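Local coordinates for protein tumour necrosis factor receptor (Ectromelia virus, PDB 3ON9) that sequesters chemokines through its SECRET domain, the part of the protein described here, and probably also binds host tumour necrosis factor to blunt immune defence, at residues 13-23 and 33-41; 46-55 and 66-76. All blocks are in the same frame, centred on the assembly; numbering follows the deposited sequence.

Interaction 1 of 2, residues 13-23 and 33-41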
loop_
_atom_site.group_PDB
_atom_site.type_symbol
_atom_site.label_atom_id
_atom_site.label_comp_id
_atom_site.label_asym_id
_atom_site.label_seq_id
_atom_site.Cartn_x
_atom_site.Cartn_y
_atom_site.Cartn_z
ATOM N N ILE A 13 -0.550 4.192 0.379
ATOM C CA ILE A 13 -0.975 4.753 -0.892
ATOM C C ILE A 13 -1.466 6.183 -0.670
ATOM O O ILE A 13 -2.463 6.407 0.023
ATOM C CB ILE A 13 -2.107 3.899 -1.546
ATOM C CG1 ILE A 13 -1.746 2.401 -1.577
ATOM C CG2 ILE A 13 -2.396 4.390 -2.957
ATOM C CD1 ILE A 13 -2.256 1.584 -0.371
ATOM N N ASN A 14 -0.773 7.161 -1.257
ATOM C CA ASN A 14 -1.172 8.557 -1.100
ATOM C C ASN A 14 -1.679 9.083 -2.431
ATOM O O ASN A 14 -1.108 8.772 -3.468
ATOM C CB ASN A 14 -0.003 9.389 -0.559
ATOM C CG ASN A 14 0.460 8.891 0.793
ATOM O OD1 ASN A 14 -0.349 8.397 1.580
ATOM N ND2 ASN A 14 1.759 8.984 1.061
ATOM N N MET A 15 -2.779 9.828 -2.409
ATOM C CA MET A 15 -3.512 10.117 -3.639
ATOM C C MET A 15 -4.035 11.547 -3.688
ATOM O O MET A 15 -4.470 12.086 -2.676
ATOM C CB MET A 15 -4.702 9.155 -3.773
ATOM C CG MET A 15 -4.297 7.688 -3.773
ATOM S SD MET A 15 -5.713 6.580 -3.936
ATOM C CE MET A 15 -6.441 6.740 -2.302
ATOM N N TYR A 16 -4.004 12.145 -4.873
ATOM C CA TYR A 16 -4.576 13.467 -5.076
ATOM C C TYR A 16 -5.019 13.601 -6.524
ATOM O O TYR A 16 -4.302 13.189 -7.420
ATOM C CB TYR A 16 -3.532 14.546 -4.764
ATOM C CG TYR A 16 -4.117 15.935 -4.728
ATOM C CD1 TYR A 16 -4.545 16.494 -3.533
ATOM C CD2 TYR A 16 -4.271 16.670 -5.892
ATOM C CE1 TYR A 16 -5.109 17.758 -3.498
ATOM C CE2 TYR A 16 -4.827 17.937 -5.862
ATOM C CZ TYR A 16 -5.237 18.469 -4.664
ATOM O OH TYR A 16 -5.788 19.727 -4.637
ATOM N N PRO A 17 -6.217 14.161 -6.761
ATOM C CA PRO A 17 -7.201 14.589 -5.766
ATOM C C PRO A 17 -8.247 13.504 -5.516
ATOM O O PRO A 17 -8.576 12.737 -6.429
ATOM C CB PRO A 17 -7.912 15.759 -6.457
ATOM C CG PRO A 17 -7.744 15.483 -7.950
ATOM C CD PRO A 17 -6.675 14.429 -8.137
ATOM N N VAL A 18 -8.769 13.449 -4.297
ATOM C CA VAL A 18 -9.922 12.595 -4.023
ATOM C C VAL A 18 -11.133 13.465 -3.726
ATOM O O VAL A 18 -11.000 14.588 -3.218
ATOM C CB VAL A 18 -9.684 11.572 -2.881
ATOM C CG1 VAL A 18 -8.549 10.620 -3.255
ATOM C CG2 VAL A 18 -9.401 12.260 -1.552
ATOM N N ASN A 19 -12.309 12.954 -4.075
ATOM C CA ASN A 19 -13.556 13.676 -3.902
ATOM C C ASN A 19 -14.457 13.057 -2.844
ATOM O O ASN A 19 -15.490 13.633 -2.499
ATOM C CB ASN A 19 -14.320 13.701 -5.218
ATOM C CG ASN A 19 -13.549 14.378 -6.317
ATOM O OD1 ASN A 19 -13.302 15.582 -6.260
ATOM N ND2 ASN A 19 -13.159 13.609 -7.331
ATOM N N LYS A 20 -14.076 11.881 -2.356
ATOM C CA LYS A 20 -14.890 11.141 -1.394
ATOM C C LYS A 20 -14.094 10.840 -0.140
ATOM O O LYS A 20 -12.896 10.543 -0.212
ATOM C CB LYS A 20 -15.364 9.818 -1.996
ATOM C CG LYS A 20 -16.068 9.924 -3.337
ATOM C CD LYS A 20 -17.305 10.781 -3.257
ATOM C CE LYS A 20 -18.000 10.819 -4.605
ATOM N NZ LYS A 20 -19.222 11.662 -4.559
ATOM N N THR A 21 -14.764 10.908 1.005
ATOM C CA THR A 21 -14.116 10.614 2.278
ATOM C C THR A 21 -14.606 9.295 2.862
ATOM O O THR A 21 -13.893 8.644 3.622
ATOM C CB THR A 21 -14.300 11.760 3.298
ATOM O OG1 THR A 21 -15.695 11.970 3.557
ATOM C CG2 THR A 21 -13.689 13.053 2.748
ATOM N N SER A 22 -15.821 8.897 2.502
ATOM C CA SER A 22 -16.372 7.653 3.030
ATOM C C SER A 22 -15.842 6.445 2.288
ATOM O O SER A 22 -15.821 6.419 1.059
ATOM C CB SER A 22 -17.898 7.673 2.964
ATOM O OG SER A 22 -18.417 8.618 3.883
ATOM N N CYS A 23 -15.410 5.439 3.039
ATOM C CA CYS A 23 -14.858 4.234 2.424
ATOM C C CYS A 23 -15.366 2.959 3.082
ATOM O O CYS A 23 -15.933 2.986 4.183
ATOM C CB CYS A 23 -13.321 4.260 2.437
ATOM S SG CYS A 23 -12.549 4.445 4.071
ATOM N N ILE A 33 -9.629 -1.451 0.023
ATOM C CA ILE A 33 -10.201 -0.206 0.516
ATOM C C ILE A 33 -10.911 0.414 -0.668
ATOM O O ILE A 33 -10.321 0.534 -1.729
ATOM C CB ILE A 33 -9.100 0.763 0.993
ATOM C CG1 ILE A 33 -8.329 0.157 2.174
ATOM C CG2 ILE A 33 -9.697 2.132 1.319
ATOM C CD1 ILE A 33 -6.941 0.805 2.402
ATOM N N SER A 34 -12.178 0.793 -0.522
ATOM C CA SER A 34 -12.883 1.397 -1.649
ATOM C C SER A 34 -13.746 2.583 -1.262
ATOM O O SER A 34 -14.435 2.561 -0.238
ATOM C CB SER A 34 -13.763 0.356 -2.365
ATOM O OG SER A 34 -14.135 0.851 -3.644
ATOM N N THR A 35 -13.706 3.616 -2.094
ATOM C CA THR A 35 -14.726 4.655 -2.068
ATOM C C THR A 35 -15.558 4.394 -3.311
ATOM O O THR A 35 -15.351 3.388 -3.992
ATOM C CB THR A 35 -14.112 6.060 -2.151
ATOM O OG1 THR A 35 -13.427 6.218 -3.404
ATOM C CG2 THR A 35 -13.129 6.262 -1.020
ATOM N N SER A 36 -16.493 5.280 -3.619
ATOM C CA SER A 36 -17.299 5.098 -4.815
ATOM C C SER A 36 -16.529 5.512 -6.063
ATOM O O SER A 36 -17.040 5.365 -7.170
ATOM C CB SER A 36 -18.586 5.911 -4.727
ATOM O OG SER A 36 -18.301 7.287 -4.533
ATOM N N GLU A 37 -15.313 6.045 -5.897
ATOM C CA GLU A 37 -14.536 6.509 -7.061
ATOM C C GLU A 37 -13.180 5.813 -7.236
ATOM O O GLU A 37 -12.585 5.875 -8.314
ATOM C CB GLU A 37 -14.338 8.030 -7.020
ATOM C CG GLU A 37 -13.371 8.463 -5.935
ATOM C CD GLU A 37 -13.154 9.964 -5.873
ATOM O OE1 GLU A 37 -13.641 10.705 -6.752
ATOM O OE2 GLU A 37 -12.492 10.396 -4.915
ATOM N N LEU A 38 -12.696 5.154 -6.185
ATOM C CA LEU A 38 -11.376 4.515 -6.215
ATOM C C LEU A 38 -11.394 3.225 -5.421
ATOM O O LEU A 38 -11.968 3.180 -4.339
ATOM C CB LEU A 38 -10.315 5.448 -5.601
ATOM C CG LEU A 38 -9.749 6.535 -6.514
ATOM C CD1 LEU A 38 -9.201 7.706 -5.696
ATOM C CD2 LEU A 38 -8.687 5.966 -7.428
ATOM N N THR A 39 -10.757 2.175 -5.944
ATOM C CA THR A 39 -10.606 0.944 -5.172
ATOM C C THR A 39 -9.128 0.577 -5.154
ATOM O O THR A 39 -8.462 0.591 -6.190
ATOM C CB THR A 39 -11.395 -0.228 -5.770
ATOM O OG1 THR A 39 -12.785 0.120 -5.849
ATOM C CG2 THR A 39 -11.244 -1.485 -4.889
ATOM N N ILE A 40 -8.627 0.271 -3.965
ATOM C CA ILE A 40 -7.257 -0.206 -3.816
ATOM C C ILE A 40 -7.324 -1.671 -3.402
ATOM O O ILE A 40 -7.924 -2.002 -2.375
ATOM C CB ILE A 40 -6.486 0.586 -2.758
ATOM C CG1 ILE A 40 -6.543 2.089 -3.064
ATOM C CG2 ILE A 40 -5.037 0.087 -2.683
ATOM C CD1 ILE A 40 -6.054 2.965 -1.919
ATOM N N THR A 41 -6.707 -2.534 -4.206
ATOM C CA THR A 41 -6.736 -3.984 -3.994
ATOM C C THR A 41 -5.325 -4.518 -3.769
ATOM O O THR A 41 -4.423 -4.332 -4.596
ATOM C CB THR A 41 -7.380 -4.717 -5.193
ATOM O OG1 THR A 41 -8.703 -4.210 -5.405
ATOM C CG2 THR A 41 -7.441 -6.232 -4.954
HETATM O O HOH W 1 -17.291 6.928 -1.302
#

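Interaction 2 of 2, residues 46-55 and 66-76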
loop_
_atom_site.group_PDB
_atom_site.type_symbol
_atom_site.label_atom_id
_atom_site.label_comp_id
_atom_site.label_asym_id
_atom_site.label_seq_id
_atom_site.Cartn_x
_atom_site.Cartn_y
_atom_site.Cartn_z
ATOM N N ASP A 46 1.983 -15.921 -0.300
ATOM C CA ASP A 46 3.240 -16.459 0.226
ATOM C C ASP A 46 3.977 -15.496 1.165
ATOM O O ASP A 46 5.142 -15.729 1.516
ATOM C CB ASP A 46 4.160 -16.947 -0.902
ATOM C CG ASP A 46 3.608 -18.167 -1.613
ATOM O OD1 ASP A 46 2.981 -19.007 -0.943
ATOM O OD2 ASP A 46 3.788 -18.289 -2.839
ATOM N N CYS A 47 3.296 -14.428 1.581
ATOM C CA CYS A 47 3.830 -13.525 2.603
ATOM C C CYS A 47 3.319 -14.021 3.947
ATOM O O CYS A 47 2.122 -14.174 4.129
ATOM C CB CYS A 47 3.332 -12.094 2.386
ATOM S SG CYS A 47 3.670 -11.450 0.744
ATOM N N THR A 48 4.225 -14.268 4.886
ATOM C CA THR A 48 3.824 -14.863 6.159
ATOM C C THR A 48 3.121 -13.852 7.082
ATOM O O THR A 48 2.076 -14.153 7.639
ATOM C CB THR A 48 5.015 -15.525 6.900
ATOM O OG1 THR A 48 5.855 -16.212 5.962
ATOM C CG2 THR A 48 4.495 -16.534 7.932
ATOM N N PRO A 49 3.683 -12.640 7.238
ATOM C CA PRO A 49 3.024 -11.686 8.144
ATOM C C PRO A 49 1.616 -11.375 7.664
ATOM O O PRO A 49 1.440 -11.083 6.476
ATOM C CB PRO A 49 3.899 -10.435 8.022
ATOM C CG PRO A 49 5.271 -10.998 7.647
ATOM C CD PRO A 49 4.953 -12.113 6.700
ATOM N N VAL A 50 0.637 -11.442 8.561
ATOM C CA VAL A 50 -0.772 -11.288 8.164
ATOM C C VAL A 50 -1.234 -9.832 8.232
ATOM O O VAL A 50 -0.936 -9.100 9.181
ATOM C CB VAL A 50 -1.722 -12.239 8.940
ATOM C CG1 VAL A 50 -1.292 -13.690 8.739
ATOM C CG2 VAL A 50 -1.757 -11.900 10.405
ATOM N N PHE A 51 -1.945 -9.405 7.197
ATOM C CA PHE A 51 -2.461 -8.048 7.191
ATOM C C PHE A 51 -3.654 -7.944 8.131
ATOM O O PHE A 51 -4.591 -8.745 8.045
ATOM C CB PHE A 51 -2.811 -7.616 5.771
ATOM C CG PHE A 51 -1.607 -7.236 4.961
ATOM C CD1 PHE A 51 -1.136 -5.929 4.975
ATOM C CD2 PHE A 51 -0.913 -8.189 4.235
ATOM C CE1 PHE A 51 -0.005 -5.572 4.243
ATOM C CE2 PHE A 51 0.217 -7.848 3.502
ATOM C CZ PHE A 51 0.680 -6.535 3.513
ATOM N N ILE A 52 -3.606 -6.967 9.036
ATOM C CA ILE A 52 -4.591 -6.853 10.108
ATOM C C ILE A 52 -5.335 -5.535 10.150
ATOM O O ILE A 52 -6.365 -5.429 10.819
ATOM C CB ILE A 52 -3.951 -7.045 11.505
ATOM C CG1 ILE A 52 -2.858 -6.000 11.752
ATOM C CG2 ILE A 52 -3.421 -8.478 11.676
ATOM C CD1 ILE A 52 -2.252 -6.091 13.131
ATOM N N GLY A 53 -4.818 -4.523 9.466
ATOM C CA GLY A 53 -5.435 -3.215 9.571
ATOM C C GLY A 53 -5.254 -2.396 8.323
ATOM O O GLY A 53 -4.360 -2.659 7.516
ATOM N N ASP A 54 -6.116 -1.400 8.168
ATOM C CA ASP A 54 -5.974 -0.456 7.072
ATOM C C ASP A 54 -6.541 0.895 7.440
ATOM O O ASP A 54 -7.113 1.064 8.513
ATOM C CB ASP A 54 -6.587 -0.984 5.772
ATOM C CG ASP A 54 -8.042 -1.363 5.903
ATOM O OD1 ASP A 54 -8.746 -0.860 6.810
ATOM O OD2 ASP A 54 -8.474 -2.181 5.069
ATOM N N TYR A 55 -6.371 1.867 6.551
ATOM C CA TYR A 55 -6.850 3.212 6.837
ATOM C C TYR A 55 -6.974 4.013 5.552
ATOM O O TYR A 55 -6.379 3.659 4.541
ATOM C CB TYR A 55 -5.922 3.925 7.831
ATOM C CG TYR A 55 -4.479 4.017 7.387
ATOM C CD1 TYR A 55 -4.022 5.114 6.660
ATOM C CD2 TYR A 55 -3.577 3.000 7.673
ATOM C CE1 TYR A 55 -2.708 5.201 6.254
ATOM C CE2 TYR A 55 -2.262 3.076 7.266
ATOM C CZ TYR A 55 -1.828 4.180 6.551
ATOM O OH TYR A 55 -0.505 4.253 6.144
ATOM N N GLY A 66 -3.602 2.986 3.556
ATOM C CA GLY A 66 -2.627 1.917 3.617
ATOM C C GLY A 66 -3.147 0.661 4.267
ATOM O O GLY A 66 -4.274 0.634 4.768
ATOM N N PHE A 67 -2.317 -0.380 4.227
ATOM C CA PHE A 67 -2.580 -1.650 4.905
ATOM C C PHE A 67 -1.311 -2.019 5.670
ATOM O O PHE A 67 -0.213 -1.710 5.223
ATOM C CB PHE A 67 -2.845 -2.779 3.907
ATOM C CG PHE A 67 -3.877 -2.475 2.852
ATOM C CD1 PHE A 67 -5.153 -3.026 2.942
ATOM C CD2 PHE A 67 -3.555 -1.702 1.741
ATOM C CE1 PHE A 67 -6.104 -2.782 1.969
ATOM C CE2 PHE A 67 -4.489 -1.451 0.757
ATOM C CZ PHE A 67 -5.776 -1.990 0.872
ATOM N N PHE A 68 -1.439 -2.701 6.805
ATOM C CA PHE A 68 -0.245 -3.144 7.512
ATOM C C PHE A 68 -0.474 -4.452 8.242
ATOM O O PHE A 68 -1.610 -4.841 8.511
ATOM C CB PHE A 68 0.243 -2.070 8.491
ATOM C CG PHE A 68 -0.766 -1.718 9.540
ATOM C CD1 PHE A 68 -0.755 -2.354 10.774
ATOM C CD2 PHE A 68 -1.734 -0.767 9.287
ATOM C CE1 PHE A 68 -1.698 -2.030 11.748
ATOM C CE2 PHE A 68 -2.675 -0.435 10.248
ATOM C CZ PHE A 68 -2.659 -1.075 11.483
ATOM N N THR A 69 0.622 -5.130 8.553
ATOM C CA THR A 69 0.556 -6.447 9.159
ATOM C C THR A 69 0.815 -6.420 10.645
ATOM O O THR A 69 1.349 -5.466 11.198
ATOM C CB THR A 69 1.638 -7.383 8.575
ATOM O OG1 THR A 69 2.939 -6.919 8.979
ATOM C CG2 THR A 69 1.564 -7.419 7.074
ATOM N N ASN A 70 0.440 -7.517 11.279
ATOM C CA ASN A 70 0.986 -7.885 12.564
ATOM C C ASN A 70 2.505 -7.952 12.425
ATOM O O ASN A 70 3.012 -8.322 11.370
ATOM C CB ASN A 70 0.427 -9.253 12.943
ATOM C CG ASN A 70 1.091 -9.836 14.173
ATOM O OD1 ASN A 70 1.258 -9.153 15.183
ATOM N ND2 ASN A 70 1.466 -11.107 14.097
ATOM N N ASP A 71 3.237 -7.586 13.469
ATOM C CA ASP A 71 4.689 -7.605 13.372
ATOM C C ASP A 71 5.376 -8.647 14.252
ATOM O O ASP A 71 6.551 -8.499 14.576
ATOM C CB ASP A 71 5.266 -6.202 13.615
ATOM C CG ASP A 71 4.855 -5.619 14.956
ATOM O OD1 ASP A 71 5.182 -4.441 15.211
ATOM O OD2 ASP A 71 4.200 -6.332 15.753
ATOM N N LYS A 72 4.662 -9.714 14.608
ATOM C CA LYS A 72 5.207 -10.731 15.515
ATOM C C LYS A 72 5.730 -12.005 14.843
ATOM O O LYS A 72 6.427 -12.798 15.478
ATOM C CB LYS A 72 4.185 -11.091 16.601
ATOM C CG LYS A 72 3.696 -9.896 17.411
ATOM C CD LYS A 72 4.853 -9.099 17.996
ATOM C CE LYS A 72 4.407 -7.709 18.450
ATOM N NZ LYS A 72 5.552 -6.758 18.595
ATOM N N VAL A 73 5.406 -12.208 13.570
ATOM C CA VAL A 73 5.831 -13.424 12.875
ATOM C C VAL A 73 6.760 -13.092 11.717
ATOM O O VAL A 73 6.437 -12.243 10.889
ATOM C CB VAL A 73 4.625 -14.205 12.307
ATOM C CG1 VAL A 73 5.093 -15.523 11.697
ATOM C CG2 VAL A 73 3.567 -14.433 13.401
ATOM N N HIS A 74 7.919 -13.749 11.662
ATOM C CA HIS A 74 8.877 -13.505 10.589
ATOM C C HIS A 74 8.530 -14.264 9.318
ATOM O O HIS A 74 7.995 -15.386 9.370
ATOM C CB HIS A 74 10.304 -13.867 11.024
ATOM C CG HIS A 74 10.870 -12.957 12.068
ATOM N ND1 HIS A 74 11.676 -11.883 11.761
ATOM C CD2 HIS A 74 10.741 -12.962 13.416
ATOM C CE1 HIS A 74 12.012 -11.256 12.876
ATOM N NE2 HIS A 74 11.461 -11.895 13.893
ATOM N N GLN A 75 8.855 -13.658 8.178
ATOM C CA GLN A 75 8.680 -14.294 6.877
ATOM C C GLN A 75 9.408 -15.644 6.800
ATOM O O GLN A 75 10.586 -15.766 7.176
ATOM C CB GLN A 75 9.191 -13.359 5.769
ATOM C CG GLN A 75 9.165 -13.962 4.363
ATOM C CD GLN A 75 7.753 -14.215 3.840
ATOM O OE1 GLN A 75 6.814 -13.471 4.142
ATOM N NE2 GLN A 75 7.606 -15.262 3.038
ATOM N N ASP A 76 8.695 -16.645 6.299
ATOM C CA ASP A 76 9.247 -17.969 6.012
ATOM C C ASP A 76 10.257 -17.832 4.879
ATOM O O ASP A 76 9.895 -17.439 3.781
ATOM C CB ASP A 76 8.085 -18.879 5.584
ATOM C CG ASP A 76 8.480 -20.334 5.460
ATOM O OD1 ASP A 76 9.691 -20.612 5.361
ATOM O OD2 ASP A 76 7.566 -21.191 5.452
HETATM O O HOH W 2 1.660 -12.117 11.336
#

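Interaction 1 of 2, residues 13-23 and 33-41
Glu37 OE2 is gripped by two successive backbone amides, a short and nearly straight bond from Asn19 N (2.7 Å, 171°) and a weak, bent one from Lys20 N. Glu37 OE1 accepts from Asn19 ND2 at 3.0 Å; both Asn19 bonds use syn lone pairs of the carboxylate. Glu37 OE1 lies close to the plane of the Asn19 amide, and a carboxylate held at both oxygens cannot readily rotate. Glu37 CG sits between the backbone N and the carbonyl carbon (chi1 71°), from where the extended chain reaches the 18-20 loop. The Lys20 stem crosses it at a slant, Lys20 CG 3.9 Å from Glu37 CD, while the ammonium leads away, leaving Lys20 NZ 6.1 Å from Glu37 OE1; that positive charge may still mildly favour the ionised acid.

Thr35 positions the glutamate: its OG1 accepts from the backbone N of both Glu37 and Leu38, an ST turn and an ST motif that shape the bend between the strands. Thr35 CG2 rests 3.4 Å from Ser22 O, and a water donates to that same carbonyl oxygen while accepting from Ser36 N. Nearby, Cys23 passes its CA beside Ser34 O and is tied by disulfide to Cys160.

Away from this polar end the contact is apolar. Ile13 and Ile40 meet tip to tip, Ile13 CD1 to Ile40 CG2 3.9 Å, and Met15, bent at chi3, lays CE 3.8 Å from Ile40 CD1. The Val18 and Leu38 side chains cross at about a right angle, touching through Val18 CG1 and Leu38 CD1. With no backbone bonds between them, strands 13-16 and 38-41 run 10.6 Å apart at 164°, one from each of the facing sheets of a beta-sandwich closed at one end by a polar loop.

Interaction 2 of 2, residues 46-55 and 66-76
Thr69 CG2 stands almost exactly above the centre of the Phe51 ring, 3.5 Å from its centroid, while Phe67 CB approaches Phe51 CD1. Two glycines also meet rings: Gly66 CA and N lie over a face of Tyr55, and Gly53 CA covers Phe68 nearer its rim. A chi1 of 57° in Tyr55 and 60° in Phe68 puts each CG between backbone N and carbonyl carbon and turns the ring over the glycine across from it.

Backbone pairing sets these positions. Ile52 N bonds to Phe68 O, which Gly53 N also reaches weakly, a classic beta bulge; beyond it Phe68 N meets Gly53 O, and Tyr55 and Gly66 exchange two bonds. Before it, Asn70 N points nearly along the axis of the Val50 carbonyl, and a water links Val50 N to Asn70 ND2.

Farther out the loops are joined by Gln75. Gln75 NE2 donates in plane to Asp46 O (2.9 Å), and Gln75 OE1 accepts from Thr48 N (2.8 Å, 169°). Asp76 N in turn donates to Thr48 OG1 at 2.9 Å. Thr79, which bonds both Asp46 O and Gln75 NE2, and the Cys47–Cys81 disulfide brace this end.

The chemistry thus divides: the hairpin is held by backbone bonds and CH-pi contacts, whereas one buried side-chain amide serves both a carbonyl and an N-H of the 46-50 loop, donor to the one and acceptor from the other.

Overall arrangement
From the N terminus, strand 8-16 runs into residues 17-23, and interaction 1 brings 33-41 back against 13-23, closing a loop that contains strand 24-26 and most of strand 30-34. Strand 38-45 then leads to 46-55, and interaction 2 closes the second loop at 66-76 around the turn of the hairpin 51-59/62-69. The contacts follow in series, neither nesting nor crossing, with centres about 22 Å apart on opposite sides of the chain's centre. They touch where Ile33 CD1 meets Phe67 CZ at 3.4 Å. Interaction 1 spans the two sheets of the sandwich; interaction 2 builds the edge hairpin, whose strand 62-69 neighbours 8-16.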